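Local atomic coordinates of L-ribulose 3-epimerase (Methylomonas sp. DH-1, PDB entry 7CJ7), a protein that catalyses the reversible epimerisation of ketoses at carbon 3, with L-ribulose as its preferred substrate and manganese as its cofactor. Residues A[11-19]-A[268-276]; A[33-44]-A[59-70]. One frame throughout, in Å; residues are numbered along the deposited sequence.

Contact 1: A[11-19]-A[268-276]; sequences GHALVWSGD and WHDSDDLAG. With SOL (L-sorbose), chain C.
Ser271 OG donates a hydrogen bond to Val15 O at 2.7 Å, in the carbonyl plane. Trp268 brings CH2 to the same oxygen at 3.4 Å. Outward from CB, Trp16 CG lies anti to the carbonyl carbon (chi1 -67°), which turns the indole to the first turn of helix 271-285. CD1 meets Ser271 CB at 3.6 Å. NE1 gives a hydrogen bond to a water, and that water donates to Asp272 OD1. At the far rim CZ2 touches Ala275 CB at 3.5 Å. Val15 CG1 sits over the centre of one indole face and also reaches Ala275 CB. Asp272 OD1 has a second partner in the salt bridge to Arg34. Away from this helix, at the end of strand 8-12, His12 NE2 shares a nearly straight hydrogen bond of 2.8 Å with O6 of L-sorbose. Leu14 N donates to His12 ND1 from 34° out of the ring plane, probably limiting its turning. With a leucine in place of His12, the sugar O6 would probably lose this polar partner and Leu14 N its acceptor. One direct polar bond, a water bridge and apolar packing thus join the C-terminal helix to the 3-10 turn and loop after a sugar-binding histidine.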
loop_
_atom_site.group_PDB
_atom_site.type_symbol
_atom_site.label_atom_id
_atom_site.label_comp_id
_atom_site.label_asym_id
_atom_site.label_seq_id
_atom_site.Cartn_x
_atom_site.Cartn_y
_atom_site.Cartn_z
ATOM N N GLY A 11 -9.759 6.550 -19.921
ATOM C CA GLY A 11 -8.341 6.458 -19.554
ATOM C C GLY A 11 -7.953 7.633 -18.685
ATOM O O GLY A 11 -8.375 8.762 -18.980
ATOM N N HIS A 12 -7.209 7.376 -17.614
ATOM C CA HIS A 12 -6.638 8.428 -16.744
ATOM C C HIS A 12 -5.550 9.168 -17.522
ATOM O O HIS A 12 -4.799 8.503 -18.253
ATOM C CB HIS A 12 -6.133 7.793 -15.448
ATOM C CG HIS A 12 -5.772 8.794 -14.410
ATOM N ND1 HIS A 12 -4.510 9.326 -14.319
ATOM C CD2 HIS A 12 -6.496 9.346 -13.413
ATOM C CE1 HIS A 12 -4.470 10.175 -13.312
ATOM N NE2 HIS A 12 -5.672 10.197 -12.733
ATOM N N ALA A 13 -5.471 10.495 -17.375
ATOM C CA ALA A 13 -4.550 11.362 -18.143
ATOM C C ALA A 13 -3.101 10.875 -17.997
ATOM O O ALA A 13 -2.347 10.981 -18.985
ATOM C CB ALA A 13 -4.709 12.789 -17.688
ATOM N N LEU A 14 -2.725 10.344 -16.826
ATOM C CA LEU A 14 -1.314 9.996 -16.495
ATOM C C LEU A 14 -0.856 8.763 -17.278
ATOM O O LEU A 14 0.331 8.378 -17.150
ATOM C CB LEU A 14 -1.193 9.750 -14.990
ATOM C CG LEU A 14 -0.566 10.889 -14.190
ATOM C CD1 LEU A 14 0.936 10.952 -14.435
ATOM C CD2 LEU A 14 -1.228 12.215 -14.526
ATOM N N VAL A 15 -1.760 8.135 -18.022
ATOM C CA VAL A 15 -1.374 7.056 -18.971
ATOM C C VAL A 15 -0.568 7.697 -20.104
ATOM O O VAL A 15 0.310 7.008 -20.648
ATOM C CB VAL A 15 -2.599 6.278 -19.473
ATOM C CG1 VAL A 15 -2.267 5.432 -20.687
ATOM C CG2 VAL A 15 -3.175 5.414 -18.363
ATOM N N TRP A 16 -0.802 8.986 -20.381
ATOM C CA TRP A 16 -0.251 9.677 -21.575
ATOM C C TRP A 16 0.617 10.883 -21.208
ATOM O O TRP A 16 1.629 11.080 -21.897
ATOM C CB TRP A 16 -1.369 10.086 -22.533
ATOM C CG TRP A 16 -2.070 8.936 -23.184
ATOM C CD1 TRP A 16 -1.669 8.234 -24.286
ATOM C CD2 TRP A 16 -3.340 8.387 -22.797
ATOM N NE1 TRP A 16 -2.599 7.278 -24.599
ATOM C CE2 TRP A 16 -3.637 7.353 -23.707
ATOM C CE3 TRP A 16 -4.258 8.682 -21.782
ATOM C CZ2 TRP A 16 -4.799 6.591 -23.608
ATOM C CZ3 TRP A 16 -5.406 7.930 -21.691
ATOM C CH2 TRP A 16 -5.672 6.908 -22.597
ATOM N N SER A 17 0.210 11.700 -20.237
ATOM C CA SER A 17 0.824 13.024 -19.954
ATOM C C SER A 17 0.951 13.264 -18.449
ATOM O O SER A 17 -0.020 13.026 -17.738
ATOM C CB SER A 17 0.039 14.140 -20.591
ATOM O OG SER A 17 0.050 14.021 -22.002
ATOM N N GLY A 18 2.101 13.776 -18.013
ATOM C CA GLY A 18 2.361 14.135 -16.606
ATOM C C GLY A 18 1.916 15.551 -16.276
ATOM O O GLY A 18 1.857 15.889 -15.082
ATOM N N ASP A 19 1.623 16.361 -17.290
ATOM C CA ASP A 19 1.169 17.764 -17.124
ATOM C C ASP A 19 -0.032 17.974 -18.042
ATOM O O ASP A 19 -0.206 17.185 -18.992
ATOM C CB ASP A 19 2.281 18.763 -17.446
ATOM C CG ASP A 19 2.648 18.803 -18.919
ATOM O OD1 ASP A 19 1.815 18.371 -19.747
ATOM O OD2 ASP A 19 3.765 19.263 -19.228
ATOM N N TRP A 268 6.033 0.252 -17.548
ATOM C CA TRP A 268 5.684 0.414 -18.983
ATOM C C TRP A 268 6.359 1.665 -19.536
ATOM O O TRP A 268 6.745 2.536 -18.732
ATOM C CB TRP A 268 4.164 0.456 -19.199
ATOM C CG TRP A 268 3.398 1.439 -18.362
ATOM C CD1 TRP A 268 2.681 1.156 -17.232
ATOM C CD2 TRP A 268 3.196 2.845 -18.615
ATOM N NE1 TRP A 268 2.083 2.288 -16.747
ATOM C CE2 TRP A 268 2.371 3.340 -17.576
ATOM C CE3 TRP A 268 3.624 3.732 -19.607
ATOM C CZ2 TRP A 268 1.977 4.676 -17.505
ATOM C CZ3 TRP A 268 3.237 5.054 -19.535
ATOM C CH2 TRP A 268 2.421 5.515 -18.503
ATOM N N HIS A 269 6.483 1.742 -20.865
ATOM C CA HIS A 269 7.109 2.875 -21.596
ATOM C C HIS A 269 6.180 3.339 -22.724
ATOM O O HIS A 269 6.231 4.529 -23.056
ATOM C CB HIS A 269 8.499 2.466 -22.110
ATOM C CG HIS A 269 8.464 1.293 -23.027
ATOM N ND1 HIS A 269 8.275 1.427 -24.390
ATOM C CD2 HIS A 269 8.553 -0.034 -22.783
ATOM C CE1 HIS A 269 8.261 0.231 -24.946
ATOM N NE2 HIS A 269 8.423 -0.683 -23.980
ATOM N N ASP A 270 5.361 2.431 -23.271
ATOM C CA ASP A 270 4.524 2.651 -24.482
ATOM C C ASP A 270 3.061 2.869 -24.067
ATOM O O ASP A 270 2.342 1.867 -23.882
ATOM C CB ASP A 270 4.669 1.470 -25.446
ATOM C CG ASP A 270 4.034 1.680 -26.812
ATOM O OD1 ASP A 270 4.533 1.086 -27.765
ATOM O OD2 ASP A 270 3.030 2.408 -26.908
ATOM N N SER A 271 2.644 4.133 -23.939
ATOM C CA SER A 271 1.280 4.541 -23.511
ATOM C C SER A 271 0.229 3.881 -24.410
ATOM O O SER A 271 -0.758 3.373 -23.879
ATOM C CB SER A 271 1.119 6.044 -23.529
ATOM O OG SER A 271 2.074 6.682 -22.694
ATOM N N ASP A 272 0.421 3.898 -25.729
ATOM C CA ASP A 272 -0.591 3.382 -26.692
ATOM C C ASP A 272 -0.769 1.872 -26.508
ATOM O O ASP A 272 -1.908 1.407 -26.523
ATOM C CB ASP A 272 -0.216 3.725 -28.128
ATOM C CG ASP A 272 -0.228 5.220 -28.378
ATOM O OD1 ASP A 272 -0.953 5.931 -27.642
ATOM O OD2 ASP A 272 0.480 5.661 -29.308
ATOM N N ASP A 273 0.315 1.129 -26.323
ATOM C CA ASP A 273 0.246 -0.344 -26.145
ATOM C C ASP A 273 -0.490 -0.634 -24.832
ATOM O O ASP A 273 -1.417 -1.471 -24.808
ATOM C CB ASP A 273 1.641 -0.963 -26.146
ATOM C CG ASP A 273 1.589 -2.472 -26.042
ATOM O OD1 ASP A 273 1.154 -3.094 -27.019
ATOM O OD2 ASP A 273 1.952 -3.003 -24.978
ATOM N N LEU A 274 -0.075 0.040 -23.768
ATOM C CA LEU A 274 -0.657 -0.148 -22.419
ATOM C C LEU A 274 -2.161 0.138 -22.476
ATOM O O LEU A 274 -2.929 -0.721 -22.032
ATOM C CB LEU A 274 0.039 0.778 -21.427
ATOM C CG LEU A 274 -0.552 0.741 -20.020
ATOM C CD1 LEU A 274 -0.103 -0.509 -19.278
ATOM C CD2 LEU A 274 -0.181 1.995 -19.251
ATOM N N ALA A 275 -2.559 1.297 -23.013
ATOM C CA ALA A 275 -3.966 1.769 -23.020
ATOM C C ALA A 275 -4.825 0.891 -23.938
ATOM O O ALA A 275 -5.971 0.591 -23.571
ATOM C CB ALA A 275 -4.025 3.212 -23.440
ATOM N N GLY A 276 -4.304 0.495 -25.098
ATOM C CA GLY A 276 -5.041 -0.366 -26.040
ATOM C C GLY A 276 -5.299 -1.731 -25.428
ATOM O O GLY A 276 -6.447 -2.227 -25.517
HETATM C C1 SOL C . -4.877 7.357 -6.203
HETATM O O1 SOL C . -4.174 6.233 -5.728
HETATM C C2 SOL C . -5.937 6.976 -7.185
HETATM O O2 SOL C . -6.380 5.840 -7.209
HETATM C C3 SOL C . -6.409 8.023 -8.184
HETATM O O3 SOL C . -7.666 7.677 -8.719
HETATM C C4 SOL C . -6.462 9.410 -7.553
HETATM O O4 SOL C . -7.394 9.404 -6.471
HETATM C C5 SOL C . -6.868 10.514 -8.533
HETATM O O5 SOL C . -7.065 11.732 -7.816
HETATM C C6 SOL C . -5.852 10.754 -9.629
HETATM O O6 SOL C . -6.316 11.762 -10.532
HETATM O O HOH W 1 -3.425 5.343 -27.125
#

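Contact 2: A[33-44]-A[59-70]; sequences ARAGYDYIEIAL and LQEYNLRAHASL. With SOL (L-sorbose), chain C.
Ser69 OG is gripped from two directions. It donates to Glu41 OE2 at 2.8 Å and accepts from O6 of L-sorbose at 2.6 Å. Its chi1 of 65° sets OG between the backbone N and the carbonyl carbon, where it reaches both. Glu41 comes to it with an extended chain, and OE2 is met on the anti side, 29° out of the carboxylate plane. Glu41 OE1 is hydrogen-bonded to Tyr209, Thr244 and His211, a manganese ligand. Second-shell Glu41 thus ties a sugar-binding serine to the metal site. Further down the same sheet face, the edge of His67 points at the face of Tyr39 in a T-shaped stack, with planes 66° apart. His67 CD2 stands 3.6 Å above the centre of the phenol ring. His67 NE2 is held by Glu8 and Tyr39 OH by Thr244. Strands 39-43 and 65-72 are parallel neighbours in the TIM barrel, linked through helix 52-61 as a beta-alpha-beta crossover. Backbone bonds run from Arg65 N to Asp38 O through to Leu44 N to Ser69 O. Ile40, Ile42, Ala66 and Ala68 share the other sheet face, where Ile42 CD1 meets Ala66 CB at 4.0 Å. Ile40 CG2 meets Leu64 CD2 at 3.8 Å. Beyond the strand, Leu44 CD1 presses on Ala68 CB at 3.5 Å. Arg65 lies alongside Asp38 without a salt bridge; its guanidinium pairs with Glu8, and Asp38 OD2 accepts from Tyr9 N.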
loop_
_atom_site.group_PDB
_atom_site.type_symbol
_atom_site.label_atom_id
_atom_site.label_comp_id
_atom_site.label_asym_id
_atom_site.label_seq_id
_atom_site.Cartn_x
_atom_site.Cartn_y
_atom_site.Cartn_z
ATOM N N ALA A 33 -8.483 8.917 -27.555
ATOM C CA ALA A 33 -9.318 8.774 -28.774
ATOM C C ALA A 33 -8.774 7.627 -29.635
ATOM O O ALA A 33 -9.577 6.780 -30.092
ATOM C CB ALA A 33 -9.354 10.072 -29.546
ATOM N N ARG A 34 -7.456 7.594 -29.839
ATOM C CA ARG A 34 -6.755 6.595 -30.695
ATOM C C ARG A 34 -7.024 5.175 -30.168
ATOM O O ARG A 34 -7.268 4.268 -30.986
ATOM C CB ARG A 34 -5.255 6.905 -30.714
ATOM C CG ARG A 34 -4.446 5.966 -31.593
ATOM C CD ARG A 34 -3.206 6.641 -32.132
ATOM N NE ARG A 34 -2.284 6.988 -31.072
ATOM C CZ ARG A 34 -2.053 8.217 -30.630
ATOM N NH1 ARG A 34 -1.207 8.403 -29.638
ATOM N NH2 ARG A 34 -2.687 9.251 -31.144
ATOM N N ALA A 35 -6.967 4.985 -28.852
ATOM C CA ALA A 35 -7.152 3.678 -28.181
ATOM C C ALA A 35 -8.628 3.245 -28.191
ATOM O O ALA A 35 -8.882 2.069 -27.946
ATOM C CB ALA A 35 -6.619 3.763 -26.776
ATOM N N GLY A 36 -9.567 4.166 -28.414
ATOM C CA GLY A 36 -11.007 3.855 -28.539
ATOM C C GLY A 36 -11.763 4.089 -27.237
ATOM O O GLY A 36 -12.877 3.566 -27.091
ATOM N N TYR A 37 -11.193 4.854 -26.307
ATOM C CA TYR A 37 -11.893 5.245 -25.058
ATOM C C TYR A 37 -13.033 6.223 -25.388
ATOM O O TYR A 37 -12.971 6.944 -26.411
ATOM C CB TYR A 37 -10.918 5.830 -24.037
ATOM C CG TYR A 37 -10.000 4.805 -23.424
ATOM C CD1 TYR A 37 -10.381 4.067 -22.316
ATOM C CD2 TYR A 37 -8.761 4.541 -23.976
ATOM C CE1 TYR A 37 -9.545 3.115 -21.763
ATOM C CE2 TYR A 37 -7.904 3.604 -23.423
ATOM C CZ TYR A 37 -8.302 2.878 -22.317
ATOM O OH TYR A 37 -7.475 1.944 -21.758
ATOM N N ASP A 38 -14.067 6.221 -24.540
ATOM C CA ASP A 38 -15.220 7.153 -24.606
ATOM C C ASP A 38 -14.859 8.493 -23.956
ATOM O O ASP A 38 -15.371 9.532 -24.411
ATOM C CB ASP A 38 -16.443 6.553 -23.915
ATOM C CG ASP A 38 -16.882 5.243 -24.530
ATOM O OD1 ASP A 38 -17.082 5.225 -25.757
ATOM O OD2 ASP A 38 -17.012 4.256 -23.784
ATOM N N TYR A 39 -14.037 8.483 -22.910
ATOM C CA TYR A 39 -13.689 9.727 -22.180
ATOM C C TYR A 39 -12.252 9.652 -21.682
ATOM O O TYR A 39 -11.654 8.564 -21.622
ATOM C CB TYR A 39 -14.672 9.991 -21.031
ATOM C CG TYR A 39 -14.596 9.025 -19.877
ATOM C CD1 TYR A 39 -13.755 9.250 -18.805
ATOM C CD2 TYR A 39 -15.348 7.866 -19.861
ATOM C CE1 TYR A 39 -13.685 8.370 -17.737
ATOM C CE2 TYR A 39 -15.274 6.966 -18.812
ATOM C CZ TYR A 39 -14.423 7.204 -17.752
ATOM O OH TYR A 39 -14.337 6.310 -16.721
ATOM N N ILE A 40 -11.716 10.817 -21.355
ATOM C CA ILE A 40 -10.437 10.950 -20.604
ATOM C C ILE A 40 -10.779 11.464 -19.207
ATOM O O ILE A 40 -11.685 12.305 -19.075
ATOM C CB ILE A 40 -9.462 11.878 -21.342
ATOM C CG1 ILE A 40 -8.145 11.985 -20.572
ATOM C CG2 ILE A 40 -10.096 13.238 -21.580
ATOM C CD1 ILE A 40 -6.948 12.156 -21.435
ATOM N N GLU A 41 -10.089 10.942 -18.196
ATOM C CA GLU A 41 -10.220 11.418 -16.813
ATOM C C GLU A 41 -9.074 12.384 -16.562
ATOM O O GLU A 41 -7.922 11.949 -16.537
ATOM C CB GLU A 41 -10.226 10.253 -15.831
ATOM C CG GLU A 41 -10.546 10.689 -14.415
ATOM C CD GLU A 41 -10.545 9.518 -13.464
ATOM O OE1 GLU A 41 -11.393 8.615 -13.654
ATOM O OE2 GLU A 41 -9.667 9.489 -12.581
ATOM N N ILE A 42 -9.397 13.660 -16.436
ATOM C CA ILE A 42 -8.382 14.728 -16.222
ATOM C C ILE A 42 -8.087 14.830 -14.729
ATOM O O ILE A 42 -9.039 14.935 -13.959
ATOM C CB ILE A 42 -8.875 16.055 -16.823
ATOM C CG1 ILE A 42 -9.159 15.902 -18.319
ATOM C CG2 ILE A 42 -7.873 17.158 -16.531
ATOM C CD1 ILE A 42 -9.838 17.095 -18.954
ATOM N N ALA A 43 -6.811 14.791 -14.355
ATOM C CA ALA A 43 -6.330 14.987 -12.970
ATOM C C ALA A 43 -6.291 16.493 -12.685
ATOM O O ALA A 43 -5.527 17.196 -13.354
ATOM C CB ALA A 43 -4.974 14.343 -12.825
ATOM N N LEU A 44 -7.137 16.970 -11.775
ATOM C CA LEU A 44 -7.326 18.410 -11.462
ATOM C C LEU A 44 -6.784 18.724 -10.066
ATOM O O LEU A 44 -7.504 19.383 -9.285
ATOM C CB LEU A 44 -8.819 18.740 -11.508
ATOM C CG LEU A 44 -9.426 18.947 -12.890
ATOM C CD1 LEU A 44 -10.874 19.400 -12.757
ATOM C CD2 LEU A 44 -8.615 19.945 -13.701
ATOM N N LEU A 59 -11.388 18.298 -26.922
ATOM C CA LEU A 59 -12.433 17.263 -26.716
ATOM C C LEU A 59 -13.335 17.214 -27.952
ATOM O O LEU A 59 -13.654 16.113 -28.397
ATOM C CB LEU A 59 -13.221 17.560 -25.436
ATOM C CG LEU A 59 -12.417 17.398 -24.149
ATOM C CD1 LEU A 59 -13.238 17.800 -22.938
ATOM C CD2 LEU A 59 -11.922 15.965 -24.002
ATOM N N GLN A 60 -13.722 18.364 -28.500
ATOM C CA GLN A 60 -14.599 18.437 -29.697
ATOM C C GLN A 60 -13.847 17.870 -30.912
ATOM O O GLN A 60 -14.421 17.052 -31.652
ATOM C CB GLN A 60 -15.017 19.887 -29.934
ATOM C CG GLN A 60 -15.910 20.445 -28.841
ATOM C CD GLN A 60 -16.215 21.901 -29.087
ATOM O OE1 GLN A 60 -15.354 22.767 -28.948
ATOM N NE2 GLN A 60 -17.446 22.179 -29.480
ATOM N N GLU A 61 -12.593 18.283 -31.077
ATOM C CA GLU A 61 -11.700 17.893 -32.202
ATOM C C GLU A 61 -11.601 16.366 -32.274
ATOM O O GLU A 61 -11.670 15.833 -33.386
ATOM C CB GLU A 61 -10.337 18.569 -32.023
ATOM C CG GLU A 61 -9.346 18.263 -33.119
ATOM C CD GLU A 61 -8.018 18.995 -33.010
ATOM O OE1 GLU A 61 -7.871 19.823 -32.093
ATOM O OE2 GLU A 61 -7.135 18.751 -33.860
ATOM N N TYR A 62 -11.473 15.681 -31.134
ATOM C CA TYR A 62 -11.240 14.212 -31.074
ATOM C C TYR A 62 -12.508 13.460 -30.656
ATOM O O TYR A 62 -12.410 12.240 -30.457
ATOM C CB TYR A 62 -10.055 13.909 -30.156
ATOM C CG TYR A 62 -8.737 14.328 -30.751
ATOM C CD1 TYR A 62 -8.055 13.502 -31.631
ATOM C CD2 TYR A 62 -8.186 15.567 -30.465
ATOM C CE1 TYR A 62 -6.858 13.898 -32.206
ATOM C CE2 TYR A 62 -6.982 15.971 -31.017
ATOM C CZ TYR A 62 -6.312 15.133 -31.888
ATOM O OH TYR A 62 -5.123 15.527 -32.436
ATOM N N ASN A 63 -13.646 14.152 -30.549
ATOM C CA ASN A 63 -14.964 13.569 -30.188
ATOM C C ASN A 63 -14.819 12.731 -28.914
ATOM O O ASN A 63 -15.197 11.544 -28.910
ATOM C CB ASN A 63 -15.558 12.697 -31.292
ATOM C CG ASN A 63 -16.994 12.314 -31.018
ATOM O OD1 ASN A 63 -17.427 11.209 -31.344
ATOM N ND2 ASN A 63 -17.737 13.209 -30.396
ATOM N N LEU A 64 -14.274 13.338 -27.873
ATOM C CA LEU A 64 -14.033 12.655 -26.586
ATOM C C LEU A 64 -14.799 13.386 -25.484
ATOM O O LEU A 64 -14.908 14.601 -25.556
ATOM C CB LEU A 64 -12.525 12.665 -26.336
ATOM C CG LEU A 64 -12.014 11.635 -25.343
ATOM C CD1 LEU A 64 -12.274 10.222 -25.839
ATOM C CD2 LEU A 64 -10.532 11.854 -25.080
ATOM N N ARG A 65 -15.293 12.658 -24.487
ATOM C CA ARG A 65 -15.895 13.268 -23.278
ATOM C C ARG A 65 -14.801 13.370 -22.203
ATOM O O ARG A 65 -13.690 12.804 -22.392
ATOM C CB ARG A 65 -17.116 12.456 -22.838
ATOM C CG ARG A 65 -18.235 12.444 -23.869
ATOM C CD ARG A 65 -19.550 11.898 -23.356
ATOM N NE ARG A 65 -19.545 10.493 -22.969
ATOM C CZ ARG A 65 -19.603 9.458 -23.822
ATOM N NH1 ARG A 65 -19.623 9.673 -25.126
ATOM N NH2 ARG A 65 -19.616 8.207 -23.378
ATOM N N ALA A 66 -15.083 14.075 -21.112
ATOM C CA ALA A 66 -14.142 14.197 -19.982
ATOM C C ALA A 66 -14.897 14.076 -18.660
ATOM O O ALA A 66 -16.028 14.576 -18.552
ATOM C CB ALA A 66 -13.382 15.497 -20.076
ATOM N N HIS A 67 -14.282 13.391 -17.706
ATOM C CA HIS A 67 -14.620 13.461 -16.270
ATOM C C HIS A 67 -13.360 13.947 -15.558
ATOM O O HIS A 67 -12.317 14.051 -16.201
ATOM C CB HIS A 67 -15.144 12.117 -15.748
ATOM C CG HIS A 67 -16.406 11.665 -16.395
ATOM N ND1 HIS A 67 -17.561 12.442 -16.399
ATOM C CD2 HIS A 67 -16.712 10.518 -17.040
ATOM C CE1 HIS A 67 -18.524 11.780 -17.016
ATOM N NE2 HIS A 67 -18.026 10.595 -17.419
ATOM N N ALA A 68 -13.439 14.257 -14.278
ATOM C CA ALA A 68 -12.277 14.798 -13.545
ATOM C C ALA A 68 -12.129 14.073 -12.212
ATOM O O ALA A 68 -13.128 13.758 -11.589
ATOM C CB ALA A 68 -12.434 16.284 -13.356
ATOM N N SER A 69 -10.891 13.853 -11.803
ATOM C CA SER A 69 -10.541 13.316 -10.473
ATOM C C SER A 69 -9.513 14.257 -9.855
ATOM O O SER A 69 -8.817 14.970 -10.605
ATOM C CB SER A 69 -10.034 11.897 -10.575
ATOM O OG SER A 69 -8.812 11.841 -11.291
ATOM N N LEU A 70 -9.433 14.281 -8.530
ATOM C CA LEU A 70 -8.317 14.978 -7.862
ATOM C C LEU A 70 -8.108 14.374 -6.482
ATOM O O LEU A 70 -8.928 13.571 -6.049
ATOM C CB LEU A 70 -8.624 16.472 -7.792
ATOM C CG LEU A 70 -9.862 16.842 -6.983
ATOM C CD1 LEU A 70 -9.541 16.927 -5.497
ATOM C CD2 LEU A 70 -10.465 18.141 -7.480
HETATM C C1 SOL C . -4.877 7.357 -6.203
HETATM O O1 SOL C . -4.174 6.233 -5.728
HETATM C C2 SOL C . -5.937 6.976 -7.185
HETATM O O2 SOL C . -6.380 5.840 -7.209
HETATM C C3 SOL C . -6.409 8.023 -8.184
HETATM O O3 SOL C . -7.666 7.677 -8.719
HETATM C C4 SOL C . -6.462 9.410 -7.553
HETATM O O4 SOL C . -7.394 9.404 -6.471
HETATM C C5 SOL C . -6.868 10.514 -8.533
HETATM O O5 SOL C . -7.065 11.732 -7.816
HETATM C C6 SOL C . -5.852 10.754 -9.629
HETATM O O6 SOL C . -6.316 11.762 -10.532
#

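How the contacts relate
The two contacts have centres about 12 Å apart in one TIM barrel. Contact 2 is nested within the long loop of chain that contact 1 closes. Contact 1 joins the 3-10 turn and loop after the first barrel strand, 8-12, to the start of the last helix, 271-285, and the loop before it. Contact 2 pairs the second and third strands. Strands 8-12 and 39-43 are neighbours, and Gly11 O lies 2.9 Å from Glu41 N, a probable hydrogen bond. Another probable bond runs from Tyr37 OH to Ala275 O, at 2.7 Å. The sugar is met by His12 from strand 8-12 and by Ala43, Ser69 and Leu70 from the next two strands; residues 268-276 are not part of that pocket.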